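Local coordinates for protein deoxy-D-mannose-octulosonate 8-phosphate phosphatase (Haemophilus influenzae Rd, PDB 1K1E) that hydrolyses 3-deoxy-D-manno-octulosonate 8-phosphate to 3-deoxy-D-manno-octulosonate and inorganic phosphate, a step of lipopolysaccharide biosynthesis, using magnesium as cofactor, at residues A[22-27]-A[58-63]; A[16-21]-A[122-127]; A[45-50]-A[154-159]. All blocks are in the same frame, centred on the assembly; numbering follows the deposited sequence.

Interaction 1. Residues A[22-27]-A[58-63]. With SO4 (sulfate ion), chain O.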
ATOM      1  N   GLY A  22       2.313  -0.132  -9.657  1.00 13.09           N
ATOM      2  CA  GLY A  22       2.092   1.050 -10.496  1.00  8.30           C
ATOM      3  C   GLY A  22       2.454   2.388  -9.885  1.00 13.33           C
ATOM      4  O   GLY A  22       2.460   3.401 -10.582  1.00 12.12           O
ATOM      5  N   GLN A  23       2.742   2.399  -8.594  1.00 17.53           N
ATOM      6  CA  GLN A  23       3.067   3.665  -7.979  1.00 16.59           C
ATOM      7  C   GLN A  23       4.504   4.060  -8.340  1.00 18.02           C
ATOM      8  O   GLN A  23       5.362   3.216  -8.536  1.00 15.46           O
ATOM      9  CB  GLN A  23       2.897   3.583  -6.458  1.00 17.39           C
ATOM     10  CG  GLN A  23       1.462   3.243  -5.961  1.00 21.97           C
ATOM     11  CD  GLN A  23       1.335   3.243  -4.432  1.00 32.70           C
ATOM     12  OE1 GLN A  23       1.510   4.298  -3.764  1.00 33.43           O
ATOM     13  NE2 GLN A  23       1.036   2.063  -3.856  1.00 22.82           N
ATOM     14  N   LEU A  24       4.729   5.359  -8.528  1.00 14.18           N
ATOM     15  CA  LEU A  24       6.073   5.891  -8.733  1.00 12.75           C
ATOM     16  C   LEU A  24       6.304   6.686  -7.438  1.00 17.96           C
ATOM     17  O   LEU A  24       5.617   7.694  -7.174  1.00 13.79           O
ATOM     18  CB  LEU A  24       6.057   6.805  -9.955  1.00 13.66           C
ATOM     19  CG  LEU A  24       5.565   6.147 -11.254  1.00 15.42           C
ATOM     20  CD1 LEU A  24       5.472   7.261 -12.389  1.00 14.46           C
ATOM     21  CD2 LEU A  24       6.591   5.054 -11.671  1.00 14.33           C
ATOM     22  N   HIS A  25       7.213   6.188  -6.574  1.00 14.82           N
ATOM     23  CA  HIS A  25       7.451   6.846  -5.298  1.00 13.35           C
ATOM     24  C   HIS A  25       8.497   7.896  -5.500  1.00 19.91           C
ATOM     25  O   HIS A  25       9.704   7.615  -5.635  1.00 12.64           O
ATOM     26  CB  HIS A  25       7.897   5.844  -4.253  1.00 14.01           C
ATOM     27  CG  HIS A  25       6.941   4.710  -4.094  1.00 20.60           C
ATOM     28  ND1 HIS A  25       5.654   4.874  -3.605  1.00 11.71           N
ATOM     29  CD2 HIS A  25       7.077   3.393  -4.393  1.00 15.84           C
ATOM     30  CE1 HIS A  25       5.044   3.696  -3.602  1.00 15.25           C
ATOM     31  NE2 HIS A  25       5.885   2.783  -4.071  1.00 19.80           N
ATOM     32  N   TYR A  26       8.008   9.116  -5.559  1.00  9.41           N
ATOM     33  CA  TYR A  26       8.878  10.279  -5.782  1.00 20.23           C
ATOM     34  C   TYR A  26       9.466  10.999  -4.555  1.00 17.94           C
ATOM     35  O   TYR A  26       8.845  11.094  -3.505  1.00 13.45           O
ATOM     36  CB  TYR A  26       8.093  11.378  -6.521  1.00 17.13           C
ATOM     37  CG  TYR A  26       8.124  11.353  -8.043  1.00 12.82           C
ATOM     38  CD1 TYR A  26       7.541  10.295  -8.760  1.00 11.09           C
ATOM     39  CD2 TYR A  26       8.688  12.426  -8.746  1.00 16.84           C
ATOM     40  CE1 TYR A  26       7.507  10.311 -10.158  1.00 21.82           C
ATOM     41  CE2 TYR A  26       8.676  12.481 -10.116  1.00 16.97           C
ATOM     42  CZ  TYR A  26       8.076  11.416 -10.842  1.00 22.06           C
ATOM     43  OH  TYR A  26       8.017  11.472 -12.214  1.00 25.26           O
ATOM     44  N   ASP A  27      10.686  11.508  -4.718  1.00 12.54           N
ATOM     45  CA  ASP A  27      11.185  12.455  -3.732  1.00 17.64           C
ATOM     46  C   ASP A  27      11.442  13.686  -4.642  1.00 13.35           C
ATOM     47  O   ASP A  27      10.996  13.679  -5.800  1.00 16.69           O
ATOM     48  CB  ASP A  27      12.393  11.933  -2.919  1.00 19.71           C
ATOM     49  CG  ASP A  27      13.699  11.819  -3.727  1.00 15.71           C
ATOM     50  OD1 ASP A  27      14.714  11.420  -3.098  1.00 14.36           O
ATOM     51  OD2 ASP A  27      13.747  12.096  -4.934  1.00 18.14           O
ATOM     52  N   SER A  58      11.370  -1.925 -19.797  1.00 14.99           N
ATOM     53  CA  SER A  58      10.726  -0.789 -19.143  1.00 17.47           C
ATOM     54  C   SER A  58      11.034   0.450 -19.961  1.00 22.90           C
ATOM     55  O   SER A  58      12.130   0.558 -20.520  1.00 18.02           O
ATOM     56  CB  SER A  58      11.289  -0.589 -17.725  1.00 16.39           C
ATOM     57  OG  SER A  58      10.733   0.568 -17.151  1.00 17.30           O
ATOM     58  N   GLY A  59      10.068   1.363 -20.051  1.00 19.02           N
ATOM     59  CA  GLY A  59      10.297   2.607 -20.762  1.00 22.02           C
ATOM     60  C   GLY A  59      11.131   3.575 -19.915  1.00 25.60           C
ATOM     61  O   GLY A  59      11.464   4.690 -20.347  1.00 19.47           O
ATOM     62  N   ARG A  60      11.519   3.143 -18.720  1.00 22.80           N
ATOM     63  CA  ARG A  60      12.275   3.983 -17.803  1.00 17.84           C
ATOM     64  C   ARG A  60      13.541   3.228 -17.414  1.00 23.67           C
ATOM     65  O   ARG A  60      13.576   2.010 -17.447  1.00 24.80           O
ATOM     66  CB  ARG A  60      11.411   4.288 -16.535  1.00 20.16           C
ATOM     67  CG  ARG A  60      10.200   5.240 -16.781  1.00 30.82           C
ATOM     68  CD  ARG A  60       9.238   5.396 -15.556  1.00 25.97           C
ATOM     69  NE  ARG A  60       9.808   6.260 -14.513  1.00 38.75           N
ATOM     70  CZ  ARG A  60       9.610   7.585 -14.429  1.00 37.95           C
ATOM     71  NH1 ARG A  60       8.830   8.192 -15.342  1.00 39.51           N
ATOM     72  NH2 ARG A  60      10.202   8.313 -13.459  1.00 26.39           N
ATOM     73  N   ASP A  61      14.593   3.957 -17.095  1.00 21.21           N
ATOM     74  CA  ASP A  61      15.854   3.343 -16.664  1.00 19.54           C
ATOM     75  C   ASP A  61      16.232   4.003 -15.341  1.00 18.78           C
ATOM     76  O   ASP A  61      16.133   5.202 -15.222  1.00 28.96           O
ATOM     77  CB  ASP A  61      16.944   3.655 -17.701  1.00 23.39           C
ATOM     78  CG  ASP A  61      18.217   2.804 -17.518  1.00 21.97           C
ATOM     79  OD1 ASP A  61      19.114   2.847 -18.408  1.00 29.15           O
ATOM     80  OD2 ASP A  61      18.340   2.075 -16.511  1.00 20.17           O
ATOM     81  N   SER A  62      16.616   3.235 -14.330  1.00 20.22           N
ATOM     82  CA  SER A  62      17.053   3.865 -13.099  1.00 19.56           C
ATOM     83  C   SER A  62      18.016   2.930 -12.435  1.00 18.45           C
ATOM     84  O   SER A  62      18.005   1.735 -12.655  1.00 15.30           O
ATOM     85  CB  SER A  62      15.897   4.163 -12.149  1.00 21.35           C
ATOM     86  OG  SER A  62      15.570   3.022 -11.396  1.00 21.71           O
ATOM     87  N   PRO A  63      18.878   3.480 -11.586  1.00 19.88           N
ATOM     88  CA  PRO A  63      19.836   2.632 -10.912  1.00 15.61           C
ATOM     89  C   PRO A  63      19.080   1.790  -9.874  1.00 18.57           C
ATOM     90  O   PRO A  63      19.579   0.749  -9.440  1.00 14.34           O
ATOM     91  CB  PRO A  63      20.847   3.660 -10.347  1.00 24.21           C
ATOM     92  CG  PRO A  63      20.062   4.872 -10.199  1.00 22.37           C
ATOM     93  CD  PRO A  63      19.178   4.911 -11.375  1.00 22.65           C
TER
HETATM   94  S   SO4 O2401       6.432   1.699 -19.612  1.00 23.13           S
HETATM   95  O1  SO4 O2401       5.494   0.847 -20.348  1.00 32.14           O
HETATM   96  O2  SO4 O2401       5.663   2.335 -18.503  1.00 21.37           O
HETATM   97  O3  SO4 O2401       6.982   2.737 -20.469  1.00 25.34           O
HETATM   98  O4  SO4 O2401       7.501   0.779 -19.145  1.00 22.05           O
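The hydroxyl of Y26 is held by hydrogen bonds to D71 and R68 of the second subunit, while Y26 OH also stands 4.0 Å from R60 NH2. In this haloacid dehalogenase (HAD) fold, Y26 belongs to the strand 23-27 of a beta hairpin, and R60 to the loop leaving strand 53-58. The side chains of Y26 and R60 cross at about a right angle, with ring and guanidinium planes 50° apart, which excludes a parallel stack. R60 bends at its third torsion (chi3 76°), and its NE lies 4.5 Å from L24 CD2. The main polar partner of R60 is E31 on the other strand of the hairpin, with which it forms a salt bridge through NE. The bridge probably helps to orient the guanidinium, consistent with the substrate-binding role assigned to R60 by similarity.

At the start of the loop, S58 OG accepts from R60 N at 3.1 Å, forming an ST turn. Within this turn lies the contact to a sulfate, probably from the crystallisation liquor and also bonded by K84: G59 N donates to sulfate O4 at 2.8 Å, and the N-H...O angle is 170°.

Interaction 2. Residues A[16-21]-A[122-127]; sequences DGVLTD and FAVADA. With CO (cobalt (II) ion), chain M.
V124 turns both its methyl groups onto the 16-21 loop: at chi1 -64°, CG1 lies anti to its own carbonyl carbon, while CG2 lies between backbone N and carbonyl carbon. Both methyls border G17 O, V124 CG2 more closely at 3.5 Å and V124 CG1 at 3.9 Å. CG1 alone also meets V18, with 4.0 Å from V124 CG1 to V18 CG2. V18 in turn has CG1 anti to the backbone N (chi1 174°), and CG2 is the branch that reaches V124.

No direct hydrogen bond joins G17 O to 122-127; a water donates to G17 O at 2.6 Å and to D126 OD1 at 2.8 Å, bridging the two segments. D126 sits in the type I turn V124 to A127, and its OD2 accepts from G143 N. In the preceding peptide, G17 N donates to T20 OG1 at 2.9 Å, bracing the loop internally; the positive phi of G17 suits a glycine.

The pattern D14, D16, V18 fits the HAD-type DxDx(T/V) signature. D16 O, from the backbone, binds the cobalt ion at 2.2 Å, with three waters and the carboxylates of D14 and D107 making six ligands; magnesium is the natural cofactor. The D16 side chain is directed elsewhere, into a salt bridge of OD1 with K34.

The contact lies beside the metal site, since D16 O binds cobalt and V124 touches the metal ligand D107. V18 packs on T13 of strand 10-14 and I105 of strand 102-106, L19 on F148 of helix 147-158, and V124 also on A147 at the start of that same helix.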
ATOM      1  N   ASP A  16       6.651  -1.320 -14.380  1.00 14.63           N
ATOM      2  CA  ASP A  16       5.669  -0.583 -13.557  1.00 14.04           C
ATOM      3  C   ASP A  16       4.286  -1.067 -13.768  1.00 13.26           C
ATOM      4  O   ASP A  16       3.823  -1.071 -14.882  1.00 14.07           O
ATOM      5  CB  ASP A  16       5.773   0.906 -13.853  1.00 14.29           C
ATOM      6  CG  ASP A  16       7.158   1.440 -13.518  1.00 12.87           C
ATOM      7  OD1 ASP A  16       7.526   1.346 -12.321  1.00 18.45           O
ATOM      8  OD2 ASP A  16       7.879   1.876 -14.445  1.00 19.98           O
ATOM      9  N   GLY A  17       3.611  -1.486 -12.700  1.00  9.04           N
ATOM     10  CA  GLY A  17       2.234  -1.934 -12.886  1.00 10.63           C
ATOM     11  C   GLY A  17       2.150  -3.442 -12.992  1.00  9.32           C
ATOM     12  O   GLY A  17       1.048  -4.014 -12.893  1.00 10.51           O
ATOM     13  N   VAL A  18       3.329  -4.081 -13.184  1.00 12.33           N
ATOM     14  CA  VAL A  18       3.401  -5.525 -13.272  1.00 11.75           C
ATOM     15  C   VAL A  18       4.270  -6.015 -12.127  1.00 13.61           C
ATOM     16  O   VAL A  18       3.776  -6.687 -11.243  1.00 13.41           O
ATOM     17  CB  VAL A  18       3.946  -5.973 -14.631  1.00 10.41           C
ATOM     18  CG1 VAL A  18       4.161  -7.469 -14.663  1.00 10.14           C
ATOM     19  CG2 VAL A  18       2.892  -5.624 -15.704  1.00 17.49           C
ATOM     20  N   LEU A  19       5.542  -5.629 -12.108  1.00 13.06           N
ATOM     21  CA  LEU A  19       6.403  -6.041 -10.983  1.00  9.54           C
ATOM     22  C   LEU A  19       6.194  -5.104  -9.784  1.00 16.93           C
ATOM     23  O   LEU A  19       6.690  -5.376  -8.700  1.00 12.32           O
ATOM     24  CB  LEU A  19       7.866  -5.992 -11.391  1.00  8.50           C
ATOM     25  CG  LEU A  19       8.200  -6.990 -12.520  1.00  9.85           C
ATOM     26  CD1 LEU A  19       9.765  -6.846 -12.744  1.00  9.33           C
ATOM     27  CD2 LEU A  19       7.864  -8.446 -12.033  1.00 12.57           C
ATOM     28  N   THR A  20       5.490  -4.003  -9.998  1.00  8.85           N
ATOM     29  CA  THR A  20       5.133  -3.011  -8.981  1.00  9.93           C
ATOM     30  C   THR A  20       3.594  -2.803  -9.052  1.00 13.24           C
ATOM     31  O   THR A  20       2.937  -3.272 -10.003  1.00 14.56           O
ATOM     32  CB  THR A  20       5.779  -1.642  -9.225  1.00 14.42           C
ATOM     33  OG1 THR A  20       5.066  -0.968 -10.259  1.00 13.94           O
ATOM     34  CG2 THR A  20       7.288  -1.776  -9.580  1.00 13.12           C
ATOM     35  N   ASP A  21       3.017  -2.097  -8.072  1.00 10.28           N
ATOM     36  CA  ASP A  21       1.604  -1.881  -8.109  1.00 12.50           C
ATOM     37  C   ASP A  21       1.304  -0.628  -8.956  1.00 16.98           C
ATOM     38  O   ASP A  21       0.173  -0.133  -8.957  1.00 17.31           O
ATOM     39  CB  ASP A  21       1.056  -1.700  -6.697  1.00 20.10           C
ATOM     40  CG  ASP A  21       1.620  -0.479  -5.993  1.00 20.16           C
ATOM     41  OD1 ASP A  21       2.487   0.232  -6.542  1.00 13.85           O
ATOM     42  OD2 ASP A  21       1.185  -0.222  -4.865  1.00 25.35           O
ATOM     43  N   PHE A 122      -0.025 -12.076 -21.035  1.00 14.91           N
ATOM     44  CA  PHE A 122      -0.743 -12.027 -19.784  1.00 13.82           C
ATOM     45  C   PHE A 122      -0.953 -10.602 -19.340  1.00 15.61           C
ATOM     46  O   PHE A 122      -0.073  -9.762 -19.522  1.00 11.27           O
ATOM     47  CB  PHE A 122       0.098 -12.654 -18.684  1.00 10.51           C
ATOM     48  CG  PHE A 122       0.321 -14.150 -18.864  1.00  9.62           C
ATOM     49  CD1 PHE A 122       1.335 -14.611 -19.703  1.00 18.04           C
ATOM     50  CD2 PHE A 122      -0.440 -15.075 -18.173  1.00 20.89           C
ATOM     51  CE1 PHE A 122       1.585 -15.949 -19.851  1.00 18.30           C
ATOM     52  CE2 PHE A 122      -0.181 -16.469 -18.315  1.00 23.15           C
ATOM     53  CZ  PHE A 122       0.838 -16.897 -19.164  1.00 21.28           C
ATOM     54  N   ALA A 123      -2.114 -10.341 -18.740  1.00 11.71           N
ATOM     55  CA  ALA A 123      -2.353  -9.000 -18.204  1.00 13.77           C
ATOM     56  C   ALA A 123      -2.611  -9.176 -16.737  1.00 14.19           C
ATOM     57  O   ALA A 123      -3.263 -10.160 -16.338  1.00 11.63           O
ATOM     58  CB  ALA A 123      -3.602  -8.342 -18.895  1.00 11.80           C
ATOM     59  N   VAL A 124      -2.099  -8.245 -15.937  1.00 12.65           N
ATOM     60  CA  VAL A 124      -2.364  -8.225 -14.489  1.00 14.13           C
ATOM     61  C   VAL A 124      -3.828  -7.889 -14.263  1.00 11.42           C
ATOM     62  O   VAL A 124      -4.496  -7.286 -15.130  1.00 11.31           O
ATOM     63  CB  VAL A 124      -1.449  -7.199 -13.738  1.00 14.75           C
ATOM     64  CG1 VAL A 124       0.001  -7.638 -13.880  1.00 12.77           C
ATOM     65  CG2 VAL A 124      -1.627  -5.770 -14.314  1.00 16.18           C
ATOM     66  N   ALA A 125      -4.329  -8.302 -13.111  1.00 12.83           N
ATOM     67  CA  ALA A 125      -5.768  -8.111 -12.808  1.00 13.68           C
ATOM     68  C   ALA A 125      -6.324  -6.699 -12.838  1.00 16.26           C
ATOM     69  O   ALA A 125      -7.536  -6.508 -12.999  1.00 15.82           O
ATOM     70  CB  ALA A 125      -6.069  -8.729 -11.474  1.00 12.67           C
ATOM     71  N   ASP A 126      -5.495  -5.716 -12.567  1.00 11.04           N
ATOM     72  CA  ASP A 126      -5.992  -4.341 -12.507  1.00 14.13           C
ATOM     73  C   ASP A 126      -5.688  -3.584 -13.767  1.00 16.47           C
ATOM     74  O   ASP A 126      -5.868  -2.372 -13.826  1.00 16.10           O
ATOM     75  CB  ASP A 126      -5.459  -3.565 -11.283  1.00 13.96           C
ATOM     76  CG  ASP A 126      -3.941  -3.643 -11.136  1.00 19.70           C
ATOM     77  OD1 ASP A 126      -3.379  -2.697 -10.593  1.00 21.64           O
ATOM     78  OD2 ASP A 126      -3.276  -4.627 -11.527  1.00 15.07           O
ATOM     79  N   ALA A 127      -5.290  -4.313 -14.814  1.00 16.28           N
ATOM     80  CA  ALA A 127      -5.066  -3.677 -16.098  1.00 12.32           C
ATOM     81  C   ALA A 127      -6.435  -3.226 -16.673  1.00 13.14           C
ATOM     82  O   ALA A 127      -7.493  -3.780 -16.336  1.00 12.61           O
ATOM     83  CB  ALA A 127      -4.418  -4.687 -17.108  1.00 10.05           C
TER
HETATM   84 CO    CO M 201       3.439  -0.957 -17.010  1.00 12.86          CO
HETATM   85  O   HOH W   1      -0.823  -2.594 -11.698  1.00 17.77           O
HETATM   86  O   HOH W   2       5.421  -0.047 -17.073  1.00 12.01           O
HETATM   87  O   HOH W   3       2.423   0.732 -16.309  1.00 12.36           O
HETATM   88  O   HOH W   4       3.236  -0.545 -19.089  1.00 15.61           O

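Interaction 3. Residues A[45-50]-A[154-159]; sequences KMLMDA and MILQAQ
No flat side-chain group stacks on another where L156 meets M46, L47 and A50; the planar carboxamide of Q159 is linked to 45-50 only through a water. Q159 OE1 accepts from that water at 3.1 Å, and the same water donates to A50 O at 2.6 Å, while NE2 of Q159 bonds the backbone carbonyls of L5 and I8. A50 O receives a further bond from K161 NZ, so the carbonyl at the end of helix 38-49, where A50 leaves helical geometry, has two donors.

Beside this polar margin the contact is aliphatic. L156, projecting from helix 147-158, spreads its two methyl groups over residues one turn apart. Its CD1 comes to 3.7 Å from M46 CB, and its CD2 presses to 3.4 Å from A50 CB, tighter than usual van der Waals contact. L47 CD2 forms a third side, 3.9 Å from L156 CG, the two leucines crossing obliquely. L156 holds CG anti to its carbonyl carbon (chi1 -68°), which sends the fork toward helix 38-49. The nearest CA atoms, of L47 and L156, are 7.4 Å apart, and the direct contacts found are between side chains.

Several neighbours enclose the same core. L47 rests on V54 of strand 53-58 and on F148 and S152 of helix 147-158, while F165 of helix 163-166 touches both M46 and L156. M46 also packs on S109 of the third subunit.

With 214 Å² buried and no direct hydrogen bond between the segments, the association of these helices here probably rests mainly on apolar packing, with one water bridging A50 O and Q159 OE1 at its margin.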
ATOM      1  N   LYS A  45      13.304 -16.580 -10.193  1.00 15.59           N
ATOM      2  CA  LYS A  45      14.416 -17.531 -10.032  1.00 23.02           C
ATOM      3  C   LYS A  45      13.971 -18.938 -10.444  1.00 22.64           C
ATOM      4  O   LYS A  45      14.780 -19.715 -10.962  1.00 17.49           O
ATOM      5  CB  LYS A  45      14.908 -17.621  -8.575  1.00 10.36           C
ATOM      6  CG  LYS A  45      15.280 -16.277  -7.959  1.00 19.01           C
ATOM      7  CD  LYS A  45      16.293 -15.541  -8.850  1.00 30.80           C
ATOM      8  CE  LYS A  45      17.631 -16.306  -9.005  1.00 29.57           C
ATOM      9  NZ  LYS A  45      18.507 -15.669 -10.062  1.00 35.25           N
ATOM     10  N   MET A  46      12.709 -19.280 -10.124  1.00 12.09           N
ATOM     11  CA  MET A  46      12.217 -20.612 -10.457  1.00 13.98           C
ATOM     12  C   MET A  46      12.238 -20.767 -11.949  1.00 14.78           C
ATOM     13  O   MET A  46      12.586 -21.811 -12.472  1.00 14.74           O
ATOM     14  CB  MET A  46      10.805 -20.811  -9.884  1.00  8.48           C
ATOM     15  CG  MET A  46      10.848 -21.019  -8.418  1.00 17.53           C
ATOM     16  SD  MET A  46       9.231 -20.953  -7.703  1.00 16.96           S
ATOM     17  CE  MET A  46       9.566 -21.838  -6.030  1.00 16.94           C
ATOM     18  N   LEU A  47      11.852 -19.716 -12.662  1.00 15.01           N
ATOM     19  CA  LEU A  47      11.873 -19.841 -14.091  1.00 14.27           C
ATOM     20  C   LEU A  47      13.254 -20.100 -14.646  1.00 16.87           C
ATOM     21  O   LEU A  47      13.447 -21.034 -15.414  1.00 13.24           O
ATOM     22  CB  LEU A  47      11.307 -18.589 -14.797  1.00 10.01           C
ATOM     23  CG  LEU A  47       9.790 -18.307 -14.612  1.00 11.42           C
ATOM     24  CD1 LEU A  47       9.373 -17.032 -15.360  1.00  9.61           C
ATOM     25  CD2 LEU A  47       8.951 -19.490 -15.182  1.00 13.10           C
ATOM     26  N   MET A  48      14.192 -19.274 -14.227  1.00 12.88           N
ATOM     27  CA  MET A  48      15.551 -19.399 -14.727  1.00 13.46           C
ATOM     28  C   MET A  48      16.099 -20.784 -14.419  1.00 21.64           C
ATOM     29  O   MET A  48      16.782 -21.410 -15.247  1.00 20.38           O
ATOM     30  CB  MET A  48      16.343 -18.276 -14.085  1.00 11.49           C
ATOM     31  CG  MET A  48      15.811 -16.884 -14.470  1.00 21.55           C
ATOM     32  SD  MET A  48      16.721 -15.415 -13.827  1.00 33.43           S
ATOM     33  CE  MET A  48      17.490 -16.093 -12.605  1.00 23.96           C
ATOM     34  N   ASP A  49      15.799 -21.272 -13.225  1.00 15.98           N
ATOM     35  CA  ASP A  49      16.237 -22.607 -12.786  1.00 21.83           C
ATOM     36  C   ASP A  49      15.639 -23.730 -13.673  1.00 23.54           C
ATOM     37  O   ASP A  49      16.281 -24.766 -13.875  1.00 20.64           O
ATOM     38  CB  ASP A  49      15.865 -22.799 -11.316  1.00 19.26           C
ATOM     39  CG  ASP A  49      16.176 -24.205 -10.777  1.00 27.61           C
ATOM     40  OD1 ASP A  49      15.236 -25.031 -10.573  1.00 27.59           O
ATOM     41  OD2 ASP A  49      17.375 -24.486 -10.548  1.00 24.56           O
ATOM     42  N   ALA A  50      14.440 -23.490 -14.208  1.00 16.53           N
ATOM     43  CA  ALA A  50      13.730 -24.446 -15.030  1.00 18.84           C
ATOM     44  C   ALA A  50      14.012 -24.205 -16.524  1.00 16.96           C
ATOM     45  O   ALA A  50      13.209 -24.621 -17.382  1.00 17.79           O
ATOM     46  CB  ALA A  50      12.233 -24.349 -14.758  1.00 19.71           C
ATOM     47  N   MET A 154       1.993 -20.834 -13.285  1.00 10.82           N
ATOM     48  CA  MET A 154       1.161 -21.440 -14.349  1.00 12.21           C
ATOM     49  C   MET A 154       2.030 -22.058 -15.425  1.00 19.68           C
ATOM     50  O   MET A 154       1.767 -23.197 -15.887  1.00 16.88           O
ATOM     51  CB  MET A 154       0.287 -20.377 -15.047  1.00 17.32           C
ATOM     52  CG  MET A 154      -0.864 -19.857 -14.242  1.00 24.40           C
ATOM     53  SD  MET A 154      -1.861 -18.737 -15.278  1.00 35.21           S
ATOM     54  CE  MET A 154      -1.956 -19.682 -16.734  1.00 12.62           C
ATOM     55  N   ILE A 155       3.034 -21.294 -15.852  1.00 12.69           N
ATOM     56  CA  ILE A 155       3.930 -21.819 -16.884  1.00 19.29           C
ATOM     57  C   ILE A 155       4.652 -23.090 -16.393  1.00 18.91           C
ATOM     58  O   ILE A 155       4.689 -24.097 -17.087  1.00 15.28           O
ATOM     59  CB  ILE A 155       4.974 -20.739 -17.311  1.00 14.78           C
ATOM     60  CG1 ILE A 155       4.229 -19.540 -17.916  1.00 15.36           C
ATOM     61  CG2 ILE A 155       5.987 -21.369 -18.319  1.00 12.23           C
ATOM     62  CD1 ILE A 155       5.099 -18.311 -18.239  1.00 14.72           C
ATOM     63  N   LEU A 156       5.266 -23.017 -15.219  1.00 13.66           N
ATOM     64  CA  LEU A 156       5.962 -24.182 -14.684  1.00 10.46           C
ATOM     65  C   LEU A 156       5.054 -25.383 -14.477  1.00 18.97           C
ATOM     66  O   LEU A 156       5.452 -26.550 -14.701  1.00 19.18           O
ATOM     67  CB  LEU A 156       6.660 -23.842 -13.367  1.00 14.77           C
ATOM     68  CG  LEU A 156       7.837 -22.870 -13.542  1.00 13.03           C
ATOM     69  CD1 LEU A 156       8.281 -22.299 -12.221  1.00 14.42           C
ATOM     70  CD2 LEU A 156       8.998 -23.603 -14.219  1.00 14.46           C
ATOM     71  N   GLN A 157       3.828 -25.131 -14.036  1.00 18.16           N
ATOM     72  CA  GLN A 157       2.955 -26.266 -13.868  1.00 14.38           C
ATOM     73  C   GLN A 157       2.656 -26.887 -15.217  1.00 18.00           C
ATOM     74  O   GLN A 157       2.599 -28.091 -15.328  1.00 22.76           O
ATOM     75  CB  GLN A 157       1.668 -25.829 -13.230  1.00 23.43           C
ATOM     76  CG  GLN A 157       0.677 -26.949 -13.126  1.00 25.54           C
ATOM     77  CD  GLN A 157      -0.169 -26.689 -11.956  1.00 32.04           C
ATOM     78  OE1 GLN A 157       0.299 -26.791 -10.798  1.00 38.85           O
ATOM     79  NE2 GLN A 157      -1.410 -26.281 -12.209  1.00 36.19           N
ATOM     80  N   ALA A 158       2.447 -26.060 -16.237  1.00 20.28           N
ATOM     81  CA  ALA A 158       2.162 -26.568 -17.581  1.00 22.15           C
ATOM     82  C   ALA A 158       3.301 -27.442 -18.086  1.00 25.34           C
ATOM     83  O   ALA A 158       3.037 -28.410 -18.792  1.00 22.41           O
ATOM     84  CB  ALA A 158       1.909 -25.422 -18.556  1.00 23.16           C
ATOM     85  N   GLN A 159       4.552 -27.109 -17.720  1.00 26.01           N
ATOM     86  CA  GLN A 159       5.739 -27.875 -18.100  1.00 18.90           C
ATOM     87  C   GLN A 159       6.049 -29.082 -17.171  1.00 18.76           C
ATOM     88  O   GLN A 159       7.094 -29.733 -17.305  1.00 18.36           O
ATOM     89  CB  GLN A 159       6.934 -26.902 -18.180  1.00 21.07           C
ATOM     90  CG  GLN A 159       6.621 -25.822 -19.282  1.00 23.38           C
ATOM     91  CD  GLN A 159       7.787 -24.973 -19.697  1.00 19.78           C
ATOM     92  OE1 GLN A 159       8.895 -25.271 -19.368  1.00 20.43           O
ATOM     93  NE2 GLN A 159       7.523 -23.879 -20.427  1.00 20.02           N
TER
HETATM   94  O   HOH W   5      11.963 -24.923 -19.698  1.00 27.28           O

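Overall arrangement
Along the chain the order is 16-21, 22-27, 45-50, 58-63, 122-127, 154-159: both segments of interaction 1 fall between those of interaction 2, while interaction 3 crosses both. Interactions 1 and 2 have centres 14 Å apart and touch through D16, whose OD1 lies 3.9 Å from L24 CD2. They join the metal-binding loop, the hairpin and the ends of strands 53-58 and 120-123 of the parallel sheet around the active site, and both reach the second subunit. Interaction 3, joining helices 38-49 and 147-158, lies about 19 Å from interaction 2 and 28 Å from interaction 1, centre to centre, on the opposite side of the chain's centre from interaction 1. F122 on M154 connects it to interaction 2.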